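PDB 7ORX: probable benzoylformate decarboxylase from Rhodococcus jostii, which belongs to the thiamine diphosphate-dependent enzymes and binds thiamine diphosphate together with a sodium ion in a four-chain assembly. Local coordinates for residues G100-V103 with R104-G108; S160-Y163 with D164-A167; L121-P124 with L125-W128; N71-A74 with A75-S78. One frame throughout, in Å; residues are numbered along the deposited sequence.

How the interactions relate
Along the chain, interaction 4 comes first, at the step from strand 68-73 to helix 74-79. Interaction 1 follows at the end of strand 95-101, then interaction 3 between helix 118-121 and strand 128-130, and interaction 2 after strand 157-162. Interactions 1, 2 and 3 each close a beta turn; interaction 4 forms the first turn of a helix. All are local and run in series, so none nests or crosses. Strand 95-101 lies between strands 68-73 and 157-162 in one parallel sheet, so interaction 1 touches both interaction 4 and interaction 2. Interaction 3 packs on interaction 4 through L121 and M122 against S78. It stays about 8 Å, between nearest atoms, from interactions 1 and 2.

Interaction 1 (G100-V103 with R104-G108); sequences GQQV and RSTIG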
ATOM      1  N   GLY C 100      16.855  -6.567  -9.581  1.00 71.65           N
ATOM      2  CA  GLY C 100      17.030  -8.003  -9.337  1.00 71.48           C
ATOM      3  C   GLY C 100      16.261  -8.457  -8.107  1.00 72.25           C
ATOM      4  O   GLY C 100      16.223  -7.759  -7.091  1.00 73.65           O
ATOM      5  N   GLN C 101      15.685  -9.643  -8.177  1.00 73.72           N
ATOM      6  CA  GLN C 101      15.015 -10.290  -7.028  1.00 74.52           C
ATOM      7  C   GLN C 101      15.620 -11.678  -6.870  1.00 75.33           C
ATOM      8  O   GLN C 101      16.197 -12.201  -7.818  1.00 75.78           O
ATOM      9  CB  GLN C 101      13.510 -10.273  -7.256  1.00 74.28           C
ATOM     10  CG  GLN C 101      12.722 -11.168  -6.335  1.00 76.03           C
ATOM     11  CD  GLN C 101      12.687 -10.609  -4.928  1.00 76.65           C
ATOM     12  OE1 GLN C 101      13.674 -10.706  -4.181  1.00 76.21           O
ATOM     13  NE2 GLN C 101      11.536 -10.047  -4.562  1.00 74.28           N
ATOM     14  N   GLN C 102      15.501 -12.230  -5.680  1.00 78.34           N
ATOM     15  CA  GLN C 102      16.059 -13.548  -5.298  1.00 82.25           C
ATOM     16  C   GLN C 102      15.315 -14.638  -6.091  1.00 79.07           C
ATOM     17  O   GLN C 102      14.310 -14.343  -6.749  1.00 78.16           O
ATOM     18  CB  GLN C 102      15.955 -13.542  -3.773  1.00 88.20           C
ATOM     19  CG  GLN C 102      16.560 -14.714  -3.038  1.00 92.37           C
ATOM     20  CD  GLN C 102      18.032 -14.909  -3.268  1.00 92.47           C
ATOM     21  OE1 GLN C 102      18.439 -15.801  -4.001  1.00 99.01           O
ATOM     22  NE2 GLN C 102      18.833 -14.131  -2.587  1.00 91.28           N
ATOM     23  N   VAL C 103      15.840 -15.847  -6.133  1.00 78.83           N
ATOM     24  CA  VAL C 103      15.201 -16.958  -6.891  1.00 79.59           C
ATOM     25  C   VAL C 103      13.728 -17.050  -6.473  1.00 79.94           C
ATOM     26  O   VAL C 103      13.437 -16.988  -5.296  1.00 81.48           O
ATOM     27  CB  VAL C 103      15.968 -18.277  -6.683  1.00 81.19           C
ATOM     28  CG1 VAL C 103      15.172 -19.509  -7.026  1.00 81.58           C
ATOM     29  CG2 VAL C 103      17.257 -18.273  -7.478  1.00 82.44           C
ATOM     30  N   ARG C 104      12.839 -17.241  -7.434  1.00 81.14           N
ATOM     31  CA  ARG C 104      11.365 -17.117  -7.296  1.00 80.54           C
ATOM     32  C   ARG C 104      10.849 -18.057  -6.192  1.00 83.16           C
ATOM     33  O   ARG C 104      10.081 -17.584  -5.353  1.00 85.28           O
ATOM     34  CB  ARG C 104      10.765 -17.367  -8.681  1.00 77.90           C
ATOM     35  CG  ARG C 104       9.302 -17.009  -8.761  1.00 76.32           C
ATOM     36  CD  ARG C 104       8.795 -17.162 -10.179  1.00 75.36           C
ATOM     37  NE  ARG C 104       8.955 -15.927 -10.925  1.00 72.75           N
ATOM     38  CZ  ARG C 104       8.110 -14.885 -10.898  1.00 71.42           C
ATOM     39  NH1 ARG C 104       7.012 -14.923 -10.163  1.00 71.61           N
ATOM     40  NH2 ARG C 104       8.374 -13.786 -11.598  1.00 69.88           N
ATOM     41  N   SER C 105      11.299 -19.315  -6.136  1.00 85.07           N
ATOM     42  CA  SER C 105      10.856 -20.293  -5.097  1.00 87.91           C
ATOM     43  C   SER C 105      11.266 -19.874  -3.665  1.00 90.31           C
ATOM     44  O   SER C 105      10.604 -20.336  -2.727  1.00 93.38           O
ATOM     45  CB  SER C 105      11.274 -21.723  -5.408  1.00 87.90           C
ATOM     46  OG  SER C 105      12.607 -21.812  -5.879  1.00 86.58           O
ATOM     47  N   THR C 106      12.264 -19.001  -3.466  1.00 90.25           N
ATOM     48  CA  THR C 106      12.862 -18.716  -2.129  1.00 92.60           C
ATOM     49  C   THR C 106      12.393 -17.373  -1.516  1.00 93.25           C
ATOM     50  O   THR C 106      12.714 -17.123  -0.319  1.00 95.37           O
ATOM     51  CB  THR C 106      14.406 -18.745  -2.177  1.00 94.42           C
ATOM     52  OG1 THR C 106      14.934 -17.627  -2.910  1.00 89.80           O
ATOM     53  CG2 THR C 106      14.931 -20.060  -2.732  1.00 95.80           C
ATOM     54  N   ILE C 107      11.673 -16.521  -2.251  1.00 91.07           N
ATOM     55  CA  ILE C 107      11.290 -15.155  -1.758  1.00 89.33           C
ATOM     56  C   ILE C 107      10.415 -15.288  -0.493  1.00 89.63           C
ATOM     57  O   ILE C 107      10.629 -14.535   0.438  1.00 90.39           O
ATOM     58  CB  ILE C 107      10.602 -14.340  -2.876  1.00 89.11           C
ATOM     59  CG1 ILE C 107      11.539 -14.075  -4.061  1.00 88.50           C
ATOM     60  CG2 ILE C 107      10.017 -13.042  -2.337  1.00 87.70           C
ATOM     61  CD1 ILE C 107      10.814 -13.834  -5.379  1.00 87.08           C
ATOM     62  N   GLY C 108       9.474 -16.227  -0.451  1.00 90.47           N
ATOM     63  CA  GLY C 108       8.513 -16.399   0.660  1.00 91.40           C
ATOM     64  C   GLY C 108       9.188 -16.658   1.999  1.00 93.93           C
ATOM     65  O   GLY C 108       8.743 -16.057   2.991  1.00 93.70           O
TER
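V103 and T106 meet through one carbonyl oxygen. V103 O accepts two hydrogen bonds from T106. The backbone bond from T106 N measures 3.0 Å to V103 O, and its donor sits well above the carbonyl plane. The side-chain bond from T106 OG1 is 2.9 Å to V103 O, and this donor is tilted only 19° from that plane. T106 OG1 lies between its own backbone N and carbonyl carbon (chi1 70°), which lets the hydroxyl and the amide of one residue grip the same oxygen.

Van der Waals contacts accompany these bonds. The methylene Q102 CG comes to 3.3 Å from T106 OG1. I107 and Q101 approach from opposite directions, and the end of the isoleucine, CD1, meets Q101 CG at 3.4 Å. V103 CG1 lies 3.6 Å from S105 OG.

Q101 is fixed further back. Q101 OE1 takes the Q102 N-H at 2.8 Å on an in-plane lone pair, while Q101 NE2 is bonded to E131 and to the carbonyl of N115. The R104 guanidinium makes a salt bridge with D165. R104 O is bonded to T133 of the second subunit, and Y286 of the third subunit packs on V103, S105 and T106.

Residues V103 to T106 form a type I beta turn. It follows the end of strand 95-101 in the parallel sheet of the alpha/beta fold of the N-terminal thiamine diphosphate-binding domain, where the loop borders two other subunits.

Interaction 2 (S160-Y163 with D164-A167); sequences SVPY and DDWA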
ATOM      1  N   SER C 160      10.359  -5.592 -10.718  1.00 68.22           N
ATOM      2  CA  SER C 160      11.265  -6.471  -9.926  1.00 69.32           C
ATOM      3  C   SER C 160      11.264  -7.830 -10.598  1.00 68.42           C
ATOM      4  O   SER C 160      10.204  -8.341 -10.716  1.00 70.55           O
ATOM      5  CB  SER C 160      10.820  -6.533  -8.462  1.00 71.98           C
ATOM      6  OG  SER C 160      11.337  -7.655  -7.764  1.00 73.65           O
ATOM      7  N   VAL C 161      12.402  -8.361 -11.044  1.00 68.04           N
ATOM      8  CA  VAL C 161      12.464  -9.658 -11.785  1.00 67.96           C
ATOM      9  C   VAL C 161      13.355 -10.634 -11.010  1.00 69.55           C
ATOM     10  O   VAL C 161      14.541 -10.348 -10.774  1.00 68.47           O
ATOM     11  CB  VAL C 161      12.968  -9.467 -13.225  1.00 66.22           C
ATOM     12  CG1 VAL C 161      12.987 -10.798 -13.938  1.00 67.11           C
ATOM     13  CG2 VAL C 161      12.188  -8.394 -13.962  1.00 64.71           C
ATOM     14  N   PRO C 162      12.801 -11.792 -10.564  1.00 70.81           N
ATOM     15  CA  PRO C 162      13.586 -12.856  -9.954  1.00 72.75           C
ATOM     16  C   PRO C 162      14.646 -13.344 -10.943  1.00 75.98           C
ATOM     17  O   PRO C 162      14.356 -13.472 -12.136  1.00 77.96           O
ATOM     18  CB  PRO C 162      12.567 -13.956  -9.644  1.00 73.55           C
ATOM     19  CG  PRO C 162      11.241 -13.252  -9.556  1.00 72.10           C
ATOM     20  CD  PRO C 162      11.365 -12.084 -10.503  1.00 71.29           C
ATOM     21  N   TYR C 163      15.855 -13.591 -10.460  1.00 76.68           N
ATOM     22  CA  TYR C 163      17.014 -13.685 -11.373  1.00 78.03           C
ATOM     23  C   TYR C 163      16.885 -14.961 -12.211  1.00 78.92           C
ATOM     24  O   TYR C 163      17.326 -14.976 -13.367  1.00 81.51           O
ATOM     25  CB  TYR C 163      18.305 -13.475 -10.585  1.00 79.34           C
ATOM     26  CG  TYR C 163      18.875 -14.616  -9.790  1.00 82.69           C
ATOM     27  CD1 TYR C 163      19.347 -15.774 -10.378  1.00 84.97           C
ATOM     28  CD2 TYR C 163      19.079 -14.458  -8.430  1.00 85.56           C
ATOM     29  CE1 TYR C 163      19.942 -16.770  -9.619  1.00 89.30           C
ATOM     30  CE2 TYR C 163      19.682 -15.432  -7.658  1.00 88.67           C
ATOM     31  CZ  TYR C 163      20.108 -16.599  -8.247  1.00 90.81           C
ATOM     32  OH  TYR C 163      20.668 -17.515  -7.399  1.00 94.68           O
ATOM     33  N   ASP C 164      16.220 -15.983 -11.681  1.00 78.13           N
ATOM     34  CA  ASP C 164      16.031 -17.274 -12.379  1.00 78.96           C
ATOM     35  C   ASP C 164      15.057 -17.103 -13.557  1.00 79.99           C
ATOM     36  O   ASP C 164      14.970 -18.025 -14.387  1.00 81.96           O
ATOM     37  CB  ASP C 164      15.638 -18.385 -11.398  1.00 79.04           C
ATOM     38  CG  ASP C 164      14.330 -18.196 -10.635  1.00 78.67           C
ATOM     39  OD1 ASP C 164      14.096 -17.054 -10.130  1.00 75.45           O
ATOM     40  OD2 ASP C 164      13.546 -19.229 -10.502  1.00 80.83           O
ATOM     41  N   ASP C 165      14.367 -15.974 -13.676  1.00 79.62           N
ATOM     42  CA  ASP C 165      13.359 -15.785 -14.757  1.00 79.95           C
ATOM     43  C   ASP C 165      14.068 -15.583 -16.095  1.00 80.47           C
ATOM     44  O   ASP C 165      13.480 -15.947 -17.111  1.00 80.31           O
ATOM     45  CB  ASP C 165      12.445 -14.590 -14.501  1.00 79.63           C
ATOM     46  CG  ASP C 165      11.376 -14.843 -13.447  1.00 81.59           C
ATOM     47  OD1 ASP C 165      11.269 -16.030 -12.963  1.00 84.00           O
ATOM     48  OD2 ASP C 165      10.621 -13.857 -13.126  1.00 81.44           O
ATOM     49  N   TRP C 166      15.286 -15.035 -16.086  1.00 79.56           N
ATOM     50  CA  TRP C 166      15.976 -14.602 -17.326  1.00 79.69           C
ATOM     51  C   TRP C 166      16.291 -15.818 -18.213  1.00 80.68           C
ATOM     52  O   TRP C 166      16.291 -15.696 -19.418  1.00 79.03           O
ATOM     53  CB  TRP C 166      17.222 -13.813 -16.956  1.00 79.33           C
ATOM     54  CG  TRP C 166      16.896 -12.530 -16.272  1.00 77.82           C
ATOM     55  CD1 TRP C 166      17.216 -12.160 -14.997  1.00 76.55           C
ATOM     56  CD2 TRP C 166      16.165 -11.438 -16.839  1.00 76.75           C
ATOM     57  NE1 TRP C 166      16.731 -10.908 -14.731  1.00 75.23           N
ATOM     58  CE2 TRP C 166      16.093 -10.433 -15.843  1.00 74.91           C
ATOM     59  CE3 TRP C 166      15.605 -11.206 -18.093  1.00 76.41           C
ATOM     60  CZ2 TRP C 166      15.434  -9.227 -16.057  1.00 73.17           C
ATOM     61  CZ3 TRP C 166      14.983  -9.998 -18.317  1.00 76.50           C
ATOM     62  CH2 TRP C 166      14.897  -9.023 -17.306  1.00 75.13           C
ATOM     63  N   ALA C 167      16.540 -16.957 -17.584  1.00 82.11           N
ATOM     64  CA  ALA C 167      16.978 -18.222 -18.200  1.00 84.00           C
ATOM     65  C   ALA C 167      15.751 -19.010 -18.663  1.00 86.99           C
ATOM     66  O   ALA C 167      15.920 -19.939 -19.480  1.00 90.69           O
ATOM     67  CB  ALA C 167      17.790 -19.015 -17.205  1.00 83.97           C
TER
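A type I beta turn, P162 to D165, takes the chain out of strand 157-162 of the parallel sheet of the alpha/beta fold. Its closing bond runs from D165 N to P162 O at 2.9 Å, with the donor 46° out of the carbonyl plane. The next step, W166 N to Y163 O at 3.4 Å, is weak. Residues 164-167 keep helical backbone angles but lack the regular bonds of a helix.

Two carboxylates lie beside the proline ring. D165 OD2 reaches P162 CD at 3.3 Å. With CG between the backbone N and carbonyl carbon (chi1 61°), D164 brings OD1 beside P162 CB, at 3.5 Å. Both acids also have R104 as a polar partner: its backbone N for D164, its guanidinium for D165.

W166 lies among helices 7-17 and 138-149, and its ring meets that of F34 with the planes about 40° apart. Y163 instead packs on L471 of the third subunit. V161 and W166 cross at about a right angle, and methyl CG1 of V161 rests 3.6 Å from CZ2 of the indole.

Interaction 3 (L121-P124 with L125-W128); sequences LMKP and LVKW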
ATOM      1  N   LEU C 121       7.286  -1.441  -2.149  1.00 99.34           N
ATOM      2  CA  LEU C 121       8.526  -0.712  -1.753  1.00103.63           C
ATOM      3  C   LEU C 121       8.534   0.701  -2.380  1.00102.30           C
ATOM      4  O   LEU C 121       8.630   1.689  -1.594  1.00 99.04           O
ATOM      5  CB  LEU C 121       9.754  -1.553  -2.139  1.00105.77           C
ATOM      6  CG  LEU C 121      11.135  -0.976  -1.773  1.00108.06           C
ATOM      7  CD1 LEU C 121      11.337  -0.775  -0.258  1.00105.56           C
ATOM      8  CD2 LEU C 121      12.226  -1.873  -2.355  1.00107.59           C
ATOM      9  N   MET C 122       8.328   0.799  -3.700  1.00103.83           N
ATOM     10  CA  MET C 122       8.563   2.027  -4.507  1.00100.23           C
ATOM     11  C   MET C 122       7.297   2.882  -4.638  1.00102.35           C
ATOM     12  O   MET C 122       7.431   4.026  -5.113  1.00103.58           O
ATOM     13  CB  MET C 122       9.069   1.685  -5.911  1.00 98.81           C
ATOM     14  CG  MET C 122      10.272   0.784  -5.924  1.00102.42           C
ATOM     15  SD  MET C 122      11.660   1.667  -5.129  1.00113.07           S
ATOM     16  CE  MET C 122      12.695   2.089  -6.531  1.00110.80           C
ATOM     17  N   LYS C 123       6.121   2.392  -4.240  1.00107.53           N
ATOM     18  CA  LYS C 123       4.915   3.250  -4.023  1.00111.14           C
ATOM     19  C   LYS C 123       5.172   4.153  -2.808  1.00107.25           C
ATOM     20  O   LYS C 123       5.776   3.716  -1.815  1.00102.93           O
ATOM     21  CB  LYS C 123       3.625   2.424  -3.872  1.00111.47           C
ATOM     22  CG  LYS C 123       3.135   1.736  -5.129  1.00111.16           C
ATOM     23  CD  LYS C 123       3.617   2.371  -6.399  1.00112.22           C
ATOM     24  CE  LYS C 123       2.907   1.798  -7.611  1.00117.91           C
ATOM     25  NZ  LYS C 123       1.756   2.630  -8.034  1.00119.69           N
ATOM     26  N   PRO C 124       4.696   5.429  -2.837  1.00105.86           N
ATOM     27  CA  PRO C 124       3.776   5.935  -3.861  1.00104.13           C
ATOM     28  C   PRO C 124       4.405   6.733  -5.014  1.00 96.94           C
ATOM     29  O   PRO C 124       3.724   7.528  -5.622  1.00 97.83           O
ATOM     30  CB  PRO C 124       2.942   6.903  -3.002  1.00107.50           C
ATOM     31  CG  PRO C 124       3.965   7.561  -2.112  1.00107.18           C
ATOM     32  CD  PRO C 124       4.999   6.481  -1.852  1.00108.11           C
ATOM     33  N   LEU C 125       5.687   6.530  -5.293  1.00 90.81           N
ATOM     34  CA  LEU C 125       6.456   7.435  -6.189  1.00 89.90           C
ATOM     35  C   LEU C 125       6.144   7.124  -7.647  1.00 86.72           C
ATOM     36  O   LEU C 125       5.291   7.828  -8.239  1.00 92.92           O
ATOM     37  CB  LEU C 125       7.946   7.310  -5.855  1.00 90.78           C
ATOM     38  CG  LEU C 125       8.336   8.026  -4.560  1.00 91.30           C
ATOM     39  CD1 LEU C 125       9.835   8.027  -4.382  1.00 93.59           C
ATOM     40  CD2 LEU C 125       7.792   9.462  -4.522  1.00 88.95           C
ATOM     41  N   VAL C 126       6.815   6.109  -8.170  1.00 79.38           N
ATOM     42  CA  VAL C 126       6.573   5.456  -9.487  1.00 73.44           C
ATOM     43  C   VAL C 126       5.093   5.487  -9.859  1.00 70.88           C
ATOM     44  O   VAL C 126       4.284   5.262  -8.959  1.00 70.91           O
ATOM     45  CB  VAL C 126       7.130   4.038  -9.404  1.00 73.02           C
ATOM     46  CG1 VAL C 126       8.622   4.071  -9.069  1.00 73.10           C
ATOM     47  CG2 VAL C 126       6.396   3.215  -8.362  1.00 74.51           C
ATOM     48  N   LYS C 127       4.776   5.798 -11.124  1.00 68.42           N
ATOM     49  CA  LYS C 127       3.407   5.728 -11.700  1.00 68.99           C
ATOM     50  C   LYS C 127       2.848   4.306 -11.647  1.00 68.87           C
ATOM     51  O   LYS C 127       1.643   4.132 -11.671  1.00 68.77           O
ATOM     52  CB  LYS C 127       3.385   5.877 -13.214  1.00 68.66           C
ATOM     53  CG  LYS C 127       3.657   7.246 -13.741  1.00 70.06           C
ATOM     54  CD  LYS C 127       3.736   7.217 -15.233  1.00 70.36           C
ATOM     55  CE  LYS C 127       2.390   6.891 -15.834  1.00 71.53           C
ATOM     56  NZ  LYS C 127       2.228   7.564 -17.137  1.00 71.97           N
ATOM     57  N   TRP C 128       3.728   3.332 -11.798  1.00 67.57           N
ATOM     58  CA  TRP C 128       3.336   1.931 -12.048  1.00 68.07           C
ATOM     59  C   TRP C 128       4.454   1.004 -11.601  1.00 68.28           C
ATOM     60  O   TRP C 128       5.613   1.332 -11.879  1.00 67.66           O
ATOM     61  CB  TRP C 128       3.040   1.727 -13.536  1.00 68.36           C
ATOM     62  CG  TRP C 128       2.449   0.370 -13.760  1.00 67.75           C
ATOM     63  CD1 TRP C 128       1.224  -0.059 -13.339  1.00 68.41           C
ATOM     64  CD2 TRP C 128       3.112  -0.780 -14.301  1.00 66.80           C
ATOM     65  NE1 TRP C 128       1.101  -1.405 -13.566  1.00 68.50           N
ATOM     66  CE2 TRP C 128       2.213  -1.856 -14.207  1.00 67.34           C
ATOM     67  CE3 TRP C 128       4.365  -0.995 -14.872  1.00 66.56           C
ATOM     68  CZ2 TRP C 128       2.501  -3.108 -14.714  1.00 68.38           C
ATOM     69  CZ3 TRP C 128       4.672  -2.248 -15.347  1.00 67.67           C
ATOM     70  CH2 TRP C 128       3.745  -3.295 -15.271  1.00 68.98           C
TER
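M122 and L125 share the hydrogen bond of this contact. L125 N donates to M122 O at 3.1 Å, with an N-H...O angle of 149°. The donor lies in the carbonyl plane, on a lone pair of the oxygen. L125 CB also comes close to this acceptor, 3.4 Å from M122 O.

The bond closes a type VIa beta turn, M122 to L125. P124 follows a cis peptide bond and takes the third position of the turn, with K123 in the second. The cis link folds the chain back sharply between helix 118-121 and strand 128-130, the edge strand, within this chain, of the parallel sheet of the alpha/beta fold.

Apolar packing centres on V126. Its CG2 lies between its own N and carbonyl carbon (chi1 -59° for CG1), and from there it meets M122 and K123. CG2 sits 3.9 Å from M122 CB. The same methyl touches K123 CD at 3.5 Å. The lysine chain crosses V126 at about a right angle, after a bend at chi2. Beyond the turn, M122 and L125 both pack on M82 of helix 82-90, while P124 lies against V116 of the third subunit.

A methyl-to-carbonyl contact adds to this, with V126 CG2 3.5 Å from M122 O. Charged ends make looser approaches. K123 NZ stops 3.8 Å from V126 O and 3.9 Å from K127 O, too far for a hydrogen bond to either. The K127 amine has partners outside the turn: NZ is bonded to the carbonyl oxygens of T148 and A153.

Interaction 4 (N71-A74 with A75-S78); sequences NLHA and ASGS. With TPP (thiamine diphosphate), chain K.
The H73 imidazole lies between A74 and thiamine diphosphate. A74 CB sits 3.7 Å above one face, over the ring centre. Over the opposite face comes C7' of thiamine diphosphate, 3.9 Å above the plane and displaced to the rim. H73 CD2 approaches C4' of the thiamine diphosphate aminopyrimidine at 3.5 Å. A hydrogen bond between ND1 and E31 OE2 helps fix the rotation of the imidazole. With CG anti to the backbone N, chi1 175° carries the ring out to the thiamine diphosphate.

S76 OG lies obliquely to this ring and stands 3.9 Å from N3' of thiamine diphosphate, too far for a hydrogen bond. G77 N is 4.0 Å from the methyl CM2. The thiamine diphosphate site lies between subunits: its hydrogen-bond partners include S433 and G404 of the third subunit.

The backbone makes the step from strand to helix. G77 N donates to H73 O at 2.8 Å. A74 O receives S78 OG at 2.8 Å, nearly along the C=O axis, and a weak bond from S78 N. The serine hydroxyl is also bonded to Y158.

Thus strand 68-73 leads into helix 74-79 beside the thiamine diphosphate. L72 packs on V97 of strand 95-101 and on V53 of helix 50-64, and S78 packs on A99.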
ATOM      1  N   ASN C  71      19.205  -0.366 -13.623  1.00 71.73           N
ATOM      2  CA  ASN C  71      19.201  -1.739 -13.079  1.00 72.36           C
ATOM      3  C   ASN C  71      19.818  -1.712 -11.680  1.00 74.97           C
ATOM      4  O   ASN C  71      21.025  -1.443 -11.531  1.00 79.84           O
ATOM      5  CB  ASN C  71      19.916  -2.688 -14.028  1.00 75.08           C
ATOM      6  CG  ASN C  71      19.912  -4.124 -13.548  1.00 77.45           C
ATOM      7  OD1 ASN C  71      18.896  -4.636 -13.079  1.00 79.93           O
ATOM      8  ND2 ASN C  71      21.052  -4.784 -13.660  1.00 79.68           N
ATOM      9  N   LEU C  72      19.040  -2.011 -10.656  1.00 74.98           N
ATOM     10  CA  LEU C  72      19.457  -1.860  -9.250  1.00 74.17           C
ATOM     11  C   LEU C  72      19.393  -3.214  -8.560  1.00 76.44           C
ATOM     12  O   LEU C  72      18.818  -4.157  -9.122  1.00 74.88           O
ATOM     13  CB  LEU C  72      18.489  -0.891  -8.576  1.00 74.61           C
ATOM     14  CG  LEU C  72      18.461   0.508  -9.168  1.00 75.39           C
ATOM     15  CD1 LEU C  72      17.336   1.336  -8.544  1.00 75.90           C
ATOM     16  CD2 LEU C  72      19.802   1.195  -8.969  1.00 77.89           C
ATOM     17  N   HIS C  73      19.909  -3.261  -7.337  1.00 80.23           N
ATOM     18  CA  HIS C  73      20.088  -4.502  -6.556  1.00 83.54           C
ATOM     19  C   HIS C  73      19.033  -4.620  -5.456  1.00 84.36           C
ATOM     20  O   HIS C  73      19.217  -4.005  -4.414  1.00 86.88           O
ATOM     21  CB  HIS C  73      21.498  -4.600  -5.968  1.00 87.07           C
ATOM     22  CG  HIS C  73      21.610  -5.794  -5.087  1.00 92.48           C
ATOM     23  ND1 HIS C  73      21.428  -7.108  -5.575  1.00 95.60           N
ATOM     24  CD2 HIS C  73      21.750  -5.893  -3.752  1.00 96.00           C
ATOM     25  CE1 HIS C  73      21.513  -7.959  -4.579  1.00 95.81           C
ATOM     26  NE2 HIS C  73      21.718  -7.235  -3.448  1.00103.88           N
ATOM     27  N   ALA C  74      18.020  -5.479  -5.654  1.00 87.14           N
ATOM     28  CA  ALA C  74      17.125  -5.994  -4.584  1.00 84.79           C
ATOM     29  C   ALA C  74      16.467  -4.817  -3.848  1.00 86.32           C
ATOM     30  O   ALA C  74      16.243  -3.759  -4.491  1.00 85.89           O
ATOM     31  CB  ALA C  74      17.933  -6.892  -3.665  1.00 85.12           C
ATOM     32  N   ALA C  75      16.199  -4.968  -2.543  1.00 90.81           N
ATOM     33  CA  ALA C  75      15.524  -3.968  -1.679  1.00 92.61           C
ATOM     34  C   ALA C  75      16.501  -2.870  -1.219  1.00 93.27           C
ATOM     35  O   ALA C  75      16.081  -1.680  -1.198  1.00 92.64           O
ATOM     36  CB  ALA C  75      14.890  -4.673  -0.498  1.00 95.53           C
ATOM     37  N   SER C  76      17.738  -3.246  -0.855  1.00 94.31           N
ATOM     38  CA  SER C  76      18.789  -2.325  -0.331  1.00 94.42           C
ATOM     39  C   SER C  76      19.208  -1.324  -1.417  1.00 90.07           C
ATOM     40  O   SER C  76      19.301  -0.111  -1.098  1.00 89.33           O
ATOM     41  CB  SER C  76      19.980  -3.080   0.255  1.00 97.74           C
ATOM     42  OG  SER C  76      20.288  -4.274  -0.465  1.00104.17           O
ATOM     43  N   GLY C  77      19.435  -1.803  -2.644  1.00 86.49           N
ATOM     44  CA  GLY C  77      19.760  -0.980  -3.831  1.00 85.14           C
ATOM     45  C   GLY C  77      18.582  -0.103  -4.280  1.00 84.65           C
ATOM     46  O   GLY C  77      18.814   1.099  -4.568  1.00 86.44           O
ATOM     47  N   SER C  78      17.362  -0.655  -4.347  1.00 82.85           N
ATOM     48  CA  SER C  78      16.127   0.080  -4.740  1.00 80.35           C
ATOM     49  C   SER C  78      15.828   1.189  -3.724  1.00 77.43           C
ATOM     50  O   SER C  78      15.530   2.325  -4.176  1.00 74.56           O
ATOM     51  CB  SER C  78      14.942  -0.860  -4.914  1.00 77.88           C
ATOM     52  OG  SER C  78      15.208  -1.678  -6.014  1.00 76.82           O
TER
HETATM   53  N1' TPP K 601      24.309  -2.254  -3.484  1.00 72.22           N
HETATM   54  C2' TPP K 601      23.866  -2.371  -2.225  1.00 69.01           C
HETATM   55  CM2 TPP K 601      23.239  -1.174  -1.590  1.00 71.33           C
HETATM   56  N3' TPP K 601      23.931  -3.482  -1.489  1.00 69.05           N
HETATM   57  C4' TPP K 601      24.488  -4.565  -2.052  1.00 73.40           C
HETATM   58  N4' TPP K 601      24.533  -5.680  -1.302  1.00 72.80           N
HETATM   59  C5' TPP K 601      25.002  -4.536  -3.368  1.00 74.55           C
HETATM   60  C6' TPP K 601      24.871  -3.337  -4.043  1.00 73.50           C
HETATM   61  C7' TPP K 601      25.639  -5.747  -4.007  1.00 80.56           C
HETATM   62  N3  TPP K 601      26.921  -6.113  -3.385  1.00 86.03           N
HETATM   63  C2  TPP K 601      27.009  -7.014  -2.408  1.00 82.08           C
HETATM   64  S1  TPP K 601      28.575  -7.679  -2.342  1.00 87.80           S
HETATM   65  C5  TPP K 601      29.172  -6.321  -3.253  1.00 85.87           C
HETATM   66  C4  TPP K 601      28.159  -5.583  -3.767  1.00 78.73           C
HETATM   67  CM4 TPP K 601      28.293  -4.363  -4.628  1.00 74.73           C
HETATM   68  C6  TPP K 601      30.652  -6.065  -3.379  1.00 99.71           C
HETATM   69  C7  TPP K 601      31.178  -5.054  -2.370  1.00 98.62           C
HETATM   70  O7  TPP K 601      32.606  -4.859  -2.588  1.00 98.97           O
HETATM   71  PA  TPP K 601      33.629  -4.741  -1.344  1.00 82.06           P
HETATM   72  O1A TPP K 601      32.970  -4.024  -0.215  1.00 84.03           O
HETATM   73  O2A TPP K 601      34.868  -4.248  -2.009  1.00 71.02           O
HETATM   74  O3A TPP K 601      33.841  -6.230  -0.805  1.00 77.79           O
HETATM   75  PB  TPP K 601      34.775  -7.409  -1.343  1.00 91.98           P
HETATM   76  O1B TPP K 601      35.465  -8.022  -0.137  1.00103.98           O
HETATM   77  O2B TPP K 601      33.828  -8.367  -2.004  1.00104.43           O
HETATM   78  O3B TPP K 601      35.734  -6.764  -2.312  1.00 83.92           O